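Putative TIM-barrel metal-dependent hydrolase (Mycobacterium avium subsp. paratuberculosis S397, PDB 4DZI) probably catalyses a metal-dependent hydrolysis as a TIM-barrel amidohydrolase with a two-metal site, occupied here by cadmium, its substrate not established. Local coordinates at residues H15-L20 with W357-G362; H55-P60 with L121-C126; V169-P174 with R206-R211; T175-E180 with D214-R219. One frame throughout, in Å; residues are numbered along the deposited sequence.

Contact 1. Residues H15-L20 with W357-G362; sequences HYYEPL and WPHGEG. With CD (cadmium ion), chain P; CD (cadmium ion), chain Q.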
# COMPACT_ATOMS: atom_id res chain seq x y z
N HIS C 15 26.43 -1.04 -6.97
CA HIS C 15 26.43 -2.48 -6.69
C HIS C 15 27.66 -3.24 -7.15
O HIS C 15 28.34 -2.82 -8.08
CB HIS C 15 25.17 -3.13 -7.33
CG HIS C 15 23.90 -2.66 -6.70
ND1 HIS C 15 23.42 -3.21 -5.57
CD2 HIS C 15 23.05 -1.60 -7.01
CE1 HIS C 15 22.31 -2.56 -5.18
NE2 HIS C 15 22.07 -1.58 -6.05
N TYR C 16 27.94 -4.34 -6.46
CA TYR C 16 28.77 -5.42 -6.99
C TYR C 16 27.83 -6.57 -7.37
O TYR C 16 26.63 -6.56 -7.01
CB TYR C 16 29.78 -5.89 -5.93
CG TYR C 16 29.16 -6.04 -4.58
CD1 TYR C 16 28.34 -7.15 -4.27
CD2 TYR C 16 29.34 -5.07 -3.59
CE1 TYR C 16 27.74 -7.26 -3.02
CE2 TYR C 16 28.73 -5.18 -2.34
CZ TYR C 16 27.94 -6.28 -2.06
OH TYR C 16 27.32 -6.40 -0.84
N TYR C 17 28.36 -7.56 -8.09
CA TYR C 17 27.62 -8.79 -8.33
C TYR C 17 28.36 -9.84 -7.52
O TYR C 17 29.58 -10.06 -7.69
CB TYR C 17 27.60 -9.11 -9.82
CG TYR C 17 26.70 -8.18 -10.61
CD1 TYR C 17 25.36 -8.01 -10.25
CD2 TYR C 17 27.18 -7.43 -11.68
CE1 TYR C 17 24.51 -7.19 -10.97
CE2 TYR C 17 26.35 -6.58 -12.38
CZ TYR C 17 25.01 -6.45 -12.03
OH TYR C 17 24.17 -5.63 -12.76
N GLU C 18 27.67 -10.49 -6.61
CA GLU C 18 28.34 -11.46 -5.72
C GLU C 18 28.86 -12.66 -6.48
O GLU C 18 28.19 -13.17 -7.35
CB GLU C 18 27.39 -11.99 -4.65
CG GLU C 18 26.87 -10.96 -3.65
CD GLU C 18 25.65 -10.18 -4.13
OE1 GLU C 18 25.28 -10.16 -5.32
OE2 GLU C 18 25.00 -9.58 -3.25
N PRO C 19 30.02 -13.16 -6.08
CA PRO C 19 30.43 -14.48 -6.57
C PRO C 19 29.56 -15.57 -5.95
O PRO C 19 28.88 -15.35 -4.93
CB PRO C 19 31.88 -14.59 -6.08
CG PRO C 19 31.89 -13.77 -4.82
CD PRO C 19 31.01 -12.58 -5.15
N LEU C 20 29.57 -16.75 -6.55
CA LEU C 20 28.70 -17.83 -6.07
C LEU C 20 28.91 -18.21 -4.61
O LEU C 20 28.02 -18.76 -4.01
CB LEU C 20 28.89 -19.08 -6.95
CG LEU C 20 28.34 -18.96 -8.36
CD1 LEU C 20 28.67 -20.24 -9.12
CD2 LEU C 20 26.82 -18.73 -8.38
N TRP C 357 24.39 2.25 -10.35
CA TRP C 357 25.30 1.58 -11.29
C TRP C 357 25.91 0.33 -10.70
O TRP C 357 26.30 0.30 -9.53
CB TRP C 357 26.39 2.61 -11.65
CG TRP C 357 27.14 2.23 -12.90
CD1 TRP C 357 26.82 2.56 -14.21
CD2 TRP C 357 28.37 1.44 -12.99
NE1 TRP C 357 27.75 2.02 -15.09
CE2 TRP C 357 28.68 1.33 -14.42
CE3 TRP C 357 29.20 0.80 -12.07
CZ2 TRP C 357 29.80 0.63 -14.89
CZ3 TRP C 357 30.32 0.11 -12.56
CH2 TRP C 357 30.59 0.01 -13.94
N PRO C 358 26.05 -0.77 -11.48
CA PRO C 358 25.86 -0.95 -12.90
C PRO C 358 24.54 -1.63 -13.26
O PRO C 358 24.44 -2.23 -14.31
CB PRO C 358 26.96 -1.95 -13.22
CG PRO C 358 26.95 -2.87 -12.07
CD PRO C 358 26.73 -1.95 -10.89
N HIS C 359 23.52 -1.54 -12.40
CA HIS C 359 22.28 -2.26 -12.75
C HIS C 359 21.60 -1.79 -14.01
O HIS C 359 21.72 -0.66 -14.41
CB HIS C 359 21.30 -2.15 -11.56
CG HIS C 359 21.64 -3.05 -10.39
ND1 HIS C 359 20.86 -3.11 -9.25
CD2 HIS C 359 22.65 -3.96 -10.21
CE1 HIS C 359 21.38 -4.01 -8.41
NE2 HIS C 359 22.46 -4.55 -9.01
N GLY C 360 20.83 -2.68 -14.65
CA GLY C 360 20.21 -2.26 -15.91
C GLY C 360 19.22 -1.12 -15.76
O GLY C 360 19.07 -0.27 -16.66
N GLU C 361 18.55 -1.09 -14.60
CA GLU C 361 17.57 -0.03 -14.26
C GLU C 361 18.24 1.25 -13.74
O GLU C 361 17.56 2.26 -13.48
CB GLU C 361 16.55 -0.55 -13.23
CG GLU C 361 17.12 -0.90 -11.83
CD GLU C 361 17.68 -2.32 -11.70
OE1 GLU C 361 17.82 -3.01 -12.75
OE2 GLU C 361 17.97 -2.78 -10.53
N GLY C 362 19.56 1.22 -13.61
CA GLY C 362 20.30 2.38 -13.12
C GLY C 362 20.73 3.31 -14.24
O GLY C 362 20.38 3.12 -15.42
CD CD P . 19.02 -1.79 -8.81
CD CD Q . 20.61 0.04 -5.86
O HOH W 1 25.27 -4.72 -14.96
O HOH W 2 18.24 -3.66 -7.37
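The imidazoles of His15 and His359 lie one over the other in an offset stack. Their centroids are 3.8 Å apart and the planes differ by 9°. CE1 of His359 sits over the centre of the His15 ring, whereas CD2 of His15 lies toward the rim of the His359 ring. Each histidine serves its own cadmium: His15 NE2 binds one at 2.2 Å and His359 ND1 binds the other at 2.3 Å. Glu361 OE2 and a water also bind the second ion. Asp356 and Glu293 belong to both sites; Asp13 and His230 complete the one that holds His15. Tyr17 meets the His359 ring at its edge, with OH 3.4 Å from CD2, and CE2 of Tyr17 packs on CG of Pro358. A water accepts from Tyr17 OH and donates to Pro358 O. Pro358 follows a cis peptide. Just before it, Trp357 O accepts from His15 N at 2.9 Å and ties the end of strand 9-15 to the loop 357-362. His359 NE2 is hydrogen-bonded to Thr123 OG1, so both ring nitrogens are engaged. Metal, stack and hydrogen bond together fix the rotation of this imidazole, as suits a binuclear amidohydrolase centre.

Contact 2. Residues H55-P60 with L121-C126; sequences HFIPNP and LPTFGC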
# COMPACT_ATOMS: atom_id res chain seq x y z
N HIS C 55 14.25 -17.70 -6.51
CA HIS C 55 14.17 -17.13 -7.83
C HIS C 55 14.37 -15.64 -7.83
O HIS C 55 14.01 -14.97 -8.79
CB HIS C 55 12.83 -17.49 -8.49
CG HIS C 55 12.65 -18.98 -8.69
ND1 HIS C 55 13.33 -19.68 -9.64
CD2 HIS C 55 11.85 -19.91 -8.01
CE1 HIS C 55 12.97 -20.98 -9.57
NE2 HIS C 55 12.07 -21.12 -8.57
N PHE C 56 14.97 -15.10 -6.78
CA PHE C 56 15.08 -13.65 -6.66
C PHE C 56 16.03 -13.12 -7.73
O PHE C 56 15.72 -12.10 -8.39
CB PHE C 56 15.58 -13.25 -5.26
CG PHE C 56 15.82 -11.76 -5.10
CD1 PHE C 56 14.75 -10.86 -5.09
CD2 PHE C 56 17.10 -11.27 -4.94
CE1 PHE C 56 14.97 -9.49 -4.93
CE2 PHE C 56 17.34 -9.91 -4.77
CZ PHE C 56 16.28 -9.02 -4.75
N ILE C 57 17.13 -13.84 -7.93
CA ILE C 57 18.05 -13.51 -9.04
C ILE C 57 17.89 -14.59 -10.13
O ILE C 57 18.11 -15.78 -9.86
CB ILE C 57 19.52 -13.48 -8.56
CG1 ILE C 57 19.73 -12.42 -7.43
CG2 ILE C 57 20.47 -13.27 -9.74
CD1 ILE C 57 19.33 -10.99 -7.79
N PRO C 58 17.53 -14.18 -11.36
CA PRO C 58 17.34 -15.16 -12.45
C PRO C 58 18.58 -15.99 -12.79
O PRO C 58 18.44 -17.15 -13.21
CB PRO C 58 16.91 -14.29 -13.64
CG PRO C 58 16.31 -13.07 -13.02
CD PRO C 58 17.09 -12.83 -11.75
N ASN C 59 19.78 -15.42 -12.63
CA ASN C 59 21.01 -16.19 -12.85
C ASN C 59 22.07 -15.82 -11.83
O ASN C 59 22.70 -14.77 -11.96
CB ASN C 59 21.55 -15.96 -14.27
CG ASN C 59 22.84 -16.67 -14.52
OD1 ASN C 59 23.23 -17.53 -13.76
ND2 ASN C 59 23.50 -16.33 -15.62
N PRO C 60 22.28 -16.67 -10.80
CA PRO C 60 23.21 -16.31 -9.73
C PRO C 60 24.66 -16.29 -10.17
O PRO C 60 25.52 -15.79 -9.42
CB PRO C 60 22.96 -17.38 -8.67
CG PRO C 60 22.44 -18.54 -9.45
CD PRO C 60 21.60 -17.95 -10.53
N LEU C 121 26.67 -1.93 -2.53
CA LEU C 121 25.51 -2.57 -1.94
C LEU C 121 25.26 -3.89 -2.66
O LEU C 121 25.65 -4.03 -3.81
CB LEU C 121 24.27 -1.64 -2.11
CG LEU C 121 24.53 -0.20 -1.65
CD1 LEU C 121 23.31 0.66 -1.87
CD2 LEU C 121 24.89 -0.15 -0.17
N PRO C 122 24.61 -4.85 -1.99
CA PRO C 122 24.46 -6.18 -2.54
C PRO C 122 23.46 -6.24 -3.68
O PRO C 122 22.62 -5.34 -3.87
CB PRO C 122 23.91 -7.02 -1.36
CG PRO C 122 23.97 -6.14 -0.16
CD PRO C 122 23.90 -4.73 -0.71
N THR C 123 23.55 -7.33 -4.45
CA THR C 123 22.56 -7.63 -5.47
C THR C 123 21.82 -8.90 -5.04
O THR C 123 20.68 -8.83 -4.55
CB THR C 123 23.19 -7.73 -6.89
OG1 THR C 123 23.81 -6.45 -7.19
CG2 THR C 123 22.10 -8.02 -7.93
N PHE C 124 22.47 -10.05 -5.17
CA PHE C 124 21.91 -11.30 -4.63
C PHE C 124 21.56 -11.20 -3.13
O PHE C 124 20.56 -11.75 -2.70
CB PHE C 124 22.93 -12.43 -4.86
CG PHE C 124 22.51 -13.77 -4.32
CD1 PHE C 124 21.59 -14.57 -5.00
CD2 PHE C 124 23.06 -14.25 -3.14
CE1 PHE C 124 21.21 -15.80 -4.49
CE2 PHE C 124 22.70 -15.50 -2.64
CZ PHE C 124 21.77 -16.28 -3.32
N GLY C 125 22.37 -10.52 -2.32
CA GLY C 125 22.18 -10.55 -0.90
C GLY C 125 20.84 -9.94 -0.46
O GLY C 125 20.37 -10.24 0.64
N CYS C 126 20.27 -9.10 -1.31
CA CYS C 126 18.97 -8.43 -0.99
C CYS C 126 17.76 -9.38 -1.09
O CYS C 126 16.63 -8.95 -0.78
CB CYS C 126 18.73 -7.19 -1.85
SG CYS C 126 19.99 -5.91 -1.50
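Phe56 and Ile57 press side by side on residues 123-126, in the loop that follows strand 115-121 of the TIM-barrel fold. The two side chains use different parts of that segment. Phe56 has CG anti to its own N (chi1 176°), which carries the ring out to the backbone opposite. The ring comes edge-on to Thr123 O, which lies near its plane, 3.5 Å from Phe56 CE2. Phe56 CZ reaches 4.2 Å from CB of Cys126. Ile57 works with its longer branch. Ile57 CG1 meets the edge of the Phe124 ring at CD1, 3.7 Å away, and lies equally close to Phe124 CA; the two side chains run at a slant to each other. CD1 of Ile57 reaches CG2 of Thr123, the side chains set crosswise. No hydrogen bond joins the two segments, and the contact rests on van der Waals packing, part of it against backbone. Residues 123-126 have their own polar support. Glu18 accepts from the backbone N of Thr123, Phe124 and Gly125, while Thr123 OG1 is hydrogen-bonded to Tyr16 O. Within the segment 121-126, Cys126 N donates to Thr123 O at 3.3 Å, the same oxygen that faces the Phe56 edge.

Contact 3. Residues V169-P174 with R206-R211; sequences VSLADP and RSLGDR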
# COMPACT_ATOMS: atom_id res chain seq x y z
N VAL C 169 22.70 -6.16 8.60
CA VAL C 169 22.35 -6.54 9.98
C VAL C 169 20.93 -7.06 9.95
O VAL C 169 20.02 -6.35 9.48
CB VAL C 169 22.45 -5.37 10.95
CG1 VAL C 169 21.94 -5.78 12.33
CG2 VAL C 169 23.92 -4.93 11.03
N SER C 170 20.74 -8.31 10.37
CA SER C 170 19.40 -8.83 10.60
C SER C 170 19.08 -8.68 12.07
O SER C 170 19.88 -9.04 12.95
CB SER C 170 19.28 -10.31 10.23
OG SER C 170 17.98 -10.80 10.62
N LEU C 171 17.87 -8.20 12.35
CA LEU C 171 17.39 -8.12 13.72
C LEU C 171 16.61 -9.39 14.14
O LEU C 171 15.95 -9.36 15.19
CB LEU C 171 16.46 -6.92 13.87
CG LEU C 171 17.18 -5.58 13.76
CD1 LEU C 171 16.22 -4.41 13.62
CD2 LEU C 171 18.07 -5.41 14.97
N ALA C 172 16.68 -10.47 13.35
CA ALA C 172 15.84 -11.66 13.59
C ALA C 172 16.08 -12.24 14.98
O ALA C 172 15.15 -12.71 15.63
CB ALA C 172 16.03 -12.72 12.51
N ASP C 173 17.33 -12.22 15.43
CA ASP C 173 17.66 -12.58 16.82
C ASP C 173 18.34 -11.35 17.40
O ASP C 173 19.49 -11.05 17.04
CB ASP C 173 18.62 -13.76 16.81
CG ASP C 173 19.17 -14.13 18.20
OD1 ASP C 173 19.28 -13.26 19.08
OD2 ASP C 173 19.52 -15.30 18.38
N PRO C 174 17.62 -10.57 18.25
CA PRO C 174 18.19 -9.26 18.53
C PRO C 174 19.45 -9.26 19.38
O PRO C 174 20.21 -8.30 19.32
CB PRO C 174 17.06 -8.54 19.29
CG PRO C 174 15.82 -9.18 18.80
CD PRO C 174 16.19 -10.64 18.58
N ARG C 206 8.18 -9.16 13.87
CA ARG C 206 8.22 -7.94 14.68
C ARG C 206 8.31 -6.65 13.83
O ARG C 206 8.84 -6.63 12.71
CB ARG C 206 9.39 -7.96 15.68
CG ARG C 206 9.36 -9.05 16.74
CD ARG C 206 10.53 -8.86 17.69
NE ARG C 206 11.84 -9.17 17.10
CZ ARG C 206 12.31 -10.39 16.86
NH1 ARG C 206 11.58 -11.49 17.10
NH2 ARG C 206 13.52 -10.55 16.31
N SER C 207 7.75 -5.58 14.38
CA SER C 207 7.96 -4.23 13.88
C SER C 207 9.45 -3.87 14.00
O SER C 207 10.11 -4.33 14.93
CB SER C 207 7.14 -3.27 14.75
OG SER C 207 7.42 -1.94 14.44
N LEU C 208 9.96 -3.07 13.07
CA LEU C 208 11.33 -2.55 13.20
C LEU C 208 11.50 -1.80 14.52
O LEU C 208 12.58 -1.81 15.10
CB LEU C 208 11.67 -1.67 12.00
CG LEU C 208 12.01 -2.52 10.77
CD1 LEU C 208 11.88 -1.69 9.49
CD2 LEU C 208 13.44 -3.06 10.88
N GLY C 209 10.42 -1.19 14.99
CA GLY C 209 10.40 -0.45 16.27
C GLY C 209 10.05 -1.23 17.53
O GLY C 209 9.79 -0.60 18.56
N ASP C 210 10.06 -2.56 17.46
CA ASP C 210 9.96 -3.42 18.65
C ASP C 210 11.00 -3.02 19.69
O ASP C 210 12.14 -2.78 19.36
CB ASP C 210 10.12 -4.88 18.28
CG ASP C 210 9.61 -5.80 19.37
OD1 ASP C 210 10.39 -6.11 20.30
OD2 ASP C 210 8.43 -6.20 19.29
N ARG C 211 10.62 -2.94 20.96
CA ARG C 211 11.58 -2.53 21.96
C ARG C 211 12.77 -3.47 22.10
O ARG C 211 13.84 -3.04 22.56
CB ARG C 211 10.89 -2.39 23.33
CG ARG C 211 9.69 -1.45 23.31
CD ARG C 211 10.08 -0.02 22.99
NE ARG C 211 11.07 0.52 23.92
CZ ARG C 211 10.76 1.06 25.10
NH1 ARG C 211 9.50 1.13 25.48
NH2 ARG C 211 11.71 1.54 25.90
O HOH W 3 12.88 -14.04 17.39
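Arg206 reaches across to the backbone of Leu171 and Ala172, and its NH2 donates to both carbonyl oxygens. From Arg206 NH2 it is 2.9 Å to Leu171 O and 2.8 Å to Ala172 O. Both oxygens lie in the guanidinium plane, at its edge. They are approached differently from their own side: NH2 is tilted 20° from the carbonyl plane of Leu171 but stands well above that of Ala172, 63° out of it. The arginine chain is bent about its CG-CD bond (chi3 -71°), and this turns its flat end toward the two carbonyls. A water adds a bridge, accepting from Arg206 NH1 and donating to Ala172 O. Arg206 NE is hydrogen-bonded to His213 NE2. CD of Pro174 rests in van der Waals contact, 3.5 Å from Arg206 NH2.

The apolar part is smaller. CD1 of Leu171 meets CD2 of Leu208 at 4.1 Å, the two side chains crossing at about a right angle. Leu208 also packs on Trp243 of the second subunit.

Local turns shape both loops. Ser170 and Ser207 each form an ST turn, and Asp173 is the N-cap of helix 174-186, with OD1 accepting from Arg176 N. The bonds from Arg206 satisfy carbonyls in the loop leading into that helix. The guanidinium charge would probably be disfavoured near a helix N-terminus; the two carbonyls, and possibly the more distant Asp173 carboxylate, may compensate.

Contact 4. Residues T175-E180 with D214-R219; sequences TRAVEE and DPVWAR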
# COMPACT_ATOMS: atom_id res chain seq x y z
N THR C 175 19.68 -10.31 20.15
CA THR C 175 20.92 -10.41 20.94
C THR C 175 22.09 -10.70 20.01
O THR C 175 23.14 -10.05 20.11
CB THR C 175 20.81 -11.56 21.94
OG1 THR C 175 19.84 -11.20 22.92
CG2 THR C 175 22.14 -11.82 22.62
N ARG C 176 21.90 -11.67 19.11
CA ARG C 176 22.91 -11.95 18.10
C ARG C 176 23.13 -10.75 17.16
O ARG C 176 24.24 -10.53 16.70
CB ARG C 176 22.61 -13.24 17.35
CG ARG C 176 23.61 -13.58 16.26
CD ARG C 176 24.96 -13.98 16.82
NE ARG C 176 26.02 -13.94 15.81
CZ ARG C 176 26.27 -14.91 14.94
NH1 ARG C 176 25.53 -16.01 14.93
NH2 ARG C 176 27.26 -14.77 14.07
N ALA C 177 22.07 -9.96 16.93
CA ALA C 177 22.19 -8.76 16.10
C ALA C 177 23.15 -7.72 16.71
O ALA C 177 23.88 -7.04 15.98
CB ALA C 177 20.80 -8.15 15.86
N VAL C 178 23.11 -7.56 18.03
CA VAL C 178 24.02 -6.66 18.73
C VAL C 178 25.46 -7.16 18.54
O VAL C 178 26.37 -6.36 18.29
CB VAL C 178 23.68 -6.48 20.24
CG1 VAL C 178 24.82 -5.72 20.92
CG2 VAL C 178 22.38 -5.72 20.45
N GLU C 179 25.66 -8.47 18.60
CA GLU C 179 26.99 -9.02 18.25
C GLU C 179 27.41 -8.72 16.82
O GLU C 179 28.55 -8.44 16.56
CB GLU C 179 27.06 -10.53 18.48
CG GLU C 179 26.91 -10.91 19.93
CD GLU C 179 26.90 -12.41 20.12
OE1 GLU C 179 27.57 -13.11 19.31
OE2 GLU C 179 26.23 -12.89 21.06
N GLU C 180 26.48 -8.86 15.87
CA GLU C 180 26.84 -8.53 14.49
C GLU C 180 27.20 -7.06 14.36
O GLU C 180 28.13 -6.71 13.64
CB GLU C 180 25.69 -8.88 13.52
CG GLU C 180 26.18 -8.90 12.08
CD GLU C 180 27.08 -10.11 11.80
OE1 GLU C 180 26.82 -11.20 12.39
OE2 GLU C 180 28.03 -9.98 11.00
N ASP C 214 15.90 -2.13 20.51
CA ASP C 214 16.54 -0.92 21.01
C ASP C 214 18.08 -1.02 21.17
O ASP C 214 18.78 -0.06 20.89
CB ASP C 214 15.91 -0.46 22.32
CG ASP C 214 14.59 0.24 22.08
OD1 ASP C 214 14.46 0.87 21.01
OD2 ASP C 214 13.68 0.13 22.94
N PRO C 215 18.59 -2.16 21.65
CA PRO C 215 20.05 -2.21 21.80
C PRO C 215 20.82 -2.05 20.46
O PRO C 215 21.83 -1.36 20.42
CB PRO C 215 20.27 -3.59 22.43
CG PRO C 215 19.00 -3.81 23.22
CD PRO C 215 17.91 -3.28 22.33
N VAL C 216 20.30 -2.63 19.38
CA VAL C 216 20.87 -2.41 18.04
C VAL C 216 20.80 -0.93 17.62
O VAL C 216 21.79 -0.36 17.19
CB VAL C 216 20.18 -3.31 16.99
CG1 VAL C 216 20.62 -2.93 15.57
CG2 VAL C 216 20.50 -4.78 17.28
N TRP C 217 19.62 -0.31 17.68
CA TRP C 217 19.55 1.11 17.28
C TRP C 217 20.42 1.98 18.14
O TRP C 217 21.01 2.95 17.63
CB TRP C 217 18.14 1.67 17.35
CG TRP C 217 17.12 0.89 16.56
CD1 TRP C 217 15.92 0.35 17.02
CD2 TRP C 217 17.20 0.51 15.15
NE1 TRP C 217 15.24 -0.28 16.02
CE2 TRP C 217 15.97 -0.24 14.87
CE3 TRP C 217 18.13 0.72 14.11
CZ2 TRP C 217 15.68 -0.74 13.60
CZ3 TRP C 217 17.83 0.21 12.84
CH2 TRP C 217 16.64 -0.51 12.60
N ALA C 218 20.53 1.66 19.43
CA ALA C 218 21.42 2.46 20.29
C ALA C 218 22.90 2.32 19.88
O ALA C 218 23.64 3.32 19.86
CB ALA C 218 21.23 2.10 21.78
N ARG C 219 23.34 1.10 19.54
CA ARG C 219 24.71 0.94 19.05
C ARG C 219 24.97 1.80 17.80
O ARG C 219 25.99 2.46 17.68
CB ARG C 219 25.06 -0.52 18.75
CG ARG C 219 25.19 -1.43 19.96
CD ARG C 219 26.40 -1.11 20.83
NE ARG C 219 26.96 -2.34 21.42
CZ ARG C 219 26.46 -3.00 22.48
NH1 ARG C 219 25.38 -2.57 23.12
NH2 ARG C 219 27.07 -4.10 22.90
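Val178 is the main bump, and it enters a hollow on helix 214-223 formed by Pro215, Val216 and Arg219. The two helical segments run nearly parallel, 15° apart, with their axes 8.9 Å from each other. At that distance small side chains can interlock. The two methyls of Val178 part company. Val178 CG2 goes in between Pro215 and Val216, 3.6 Å from Pro215 CB and 3.8 Å from Val216 CG2. Val178 CG1 lies under the guanidinium of Arg219. It touches one face of that group, nearer the rim than the centre, and Val178 CG1 is 3.4 Å from Arg219 NH2. The chi1 of Val178 (170°) sets CG1 anti to the backbone N, which points CG1 at Arg219 and CG2 at Pro215 and Val216.

Val216 returns the fit from the other helix. Val216 CG2 packs against Ala177 CB, at 3.7 Å, as well as against Val178. The short alanine leaves room for this methyl to approach helix 174-186. Val178 and Val216 run alongside each other, pointing opposite ways, whereas Pro215 and Arg219 both meet Val178 at about a right angle. Arg219 bends twice along its chain, which lays its flat end over the valine. Its charge is met by Asp182, one turn further along helix 174-186.

No hydrogen bond links the segments. Farther along helix 174-186, Val181 continues the packing on Val216 and Arg219. Helix 174-186 also meets helix 136-153, where Met140 touches Ala177 and Arg176. Leu171, from the loop before helix 174-186, packs against Val216 and Trp217.

How the contacts relate
The contacts form two touching pairs. Contacts 1 and 2 have centres 9 Å apart and meet through residues 15-18 and 121-124, for example where His15 ND1 lies 2.8 Å from Pro122 O. Contact 1 supplies ligands to both cadmium ions; contact 2 lies next to it, with the Thr123 side chain about 7 Å from a cadmium. Contacts 3 and 4 are also 9 Å apart between centres. Their segments alternate along the chain, the loops of contact 3 leading into the helices of contact 4, and Trp217 NE1 is hydrogen-bonded to Leu208 O. This second pair lies across the chain's centre from contact 1, its centres about 28 and 29 Å away and its nearest atoms about 11 and 12 Å.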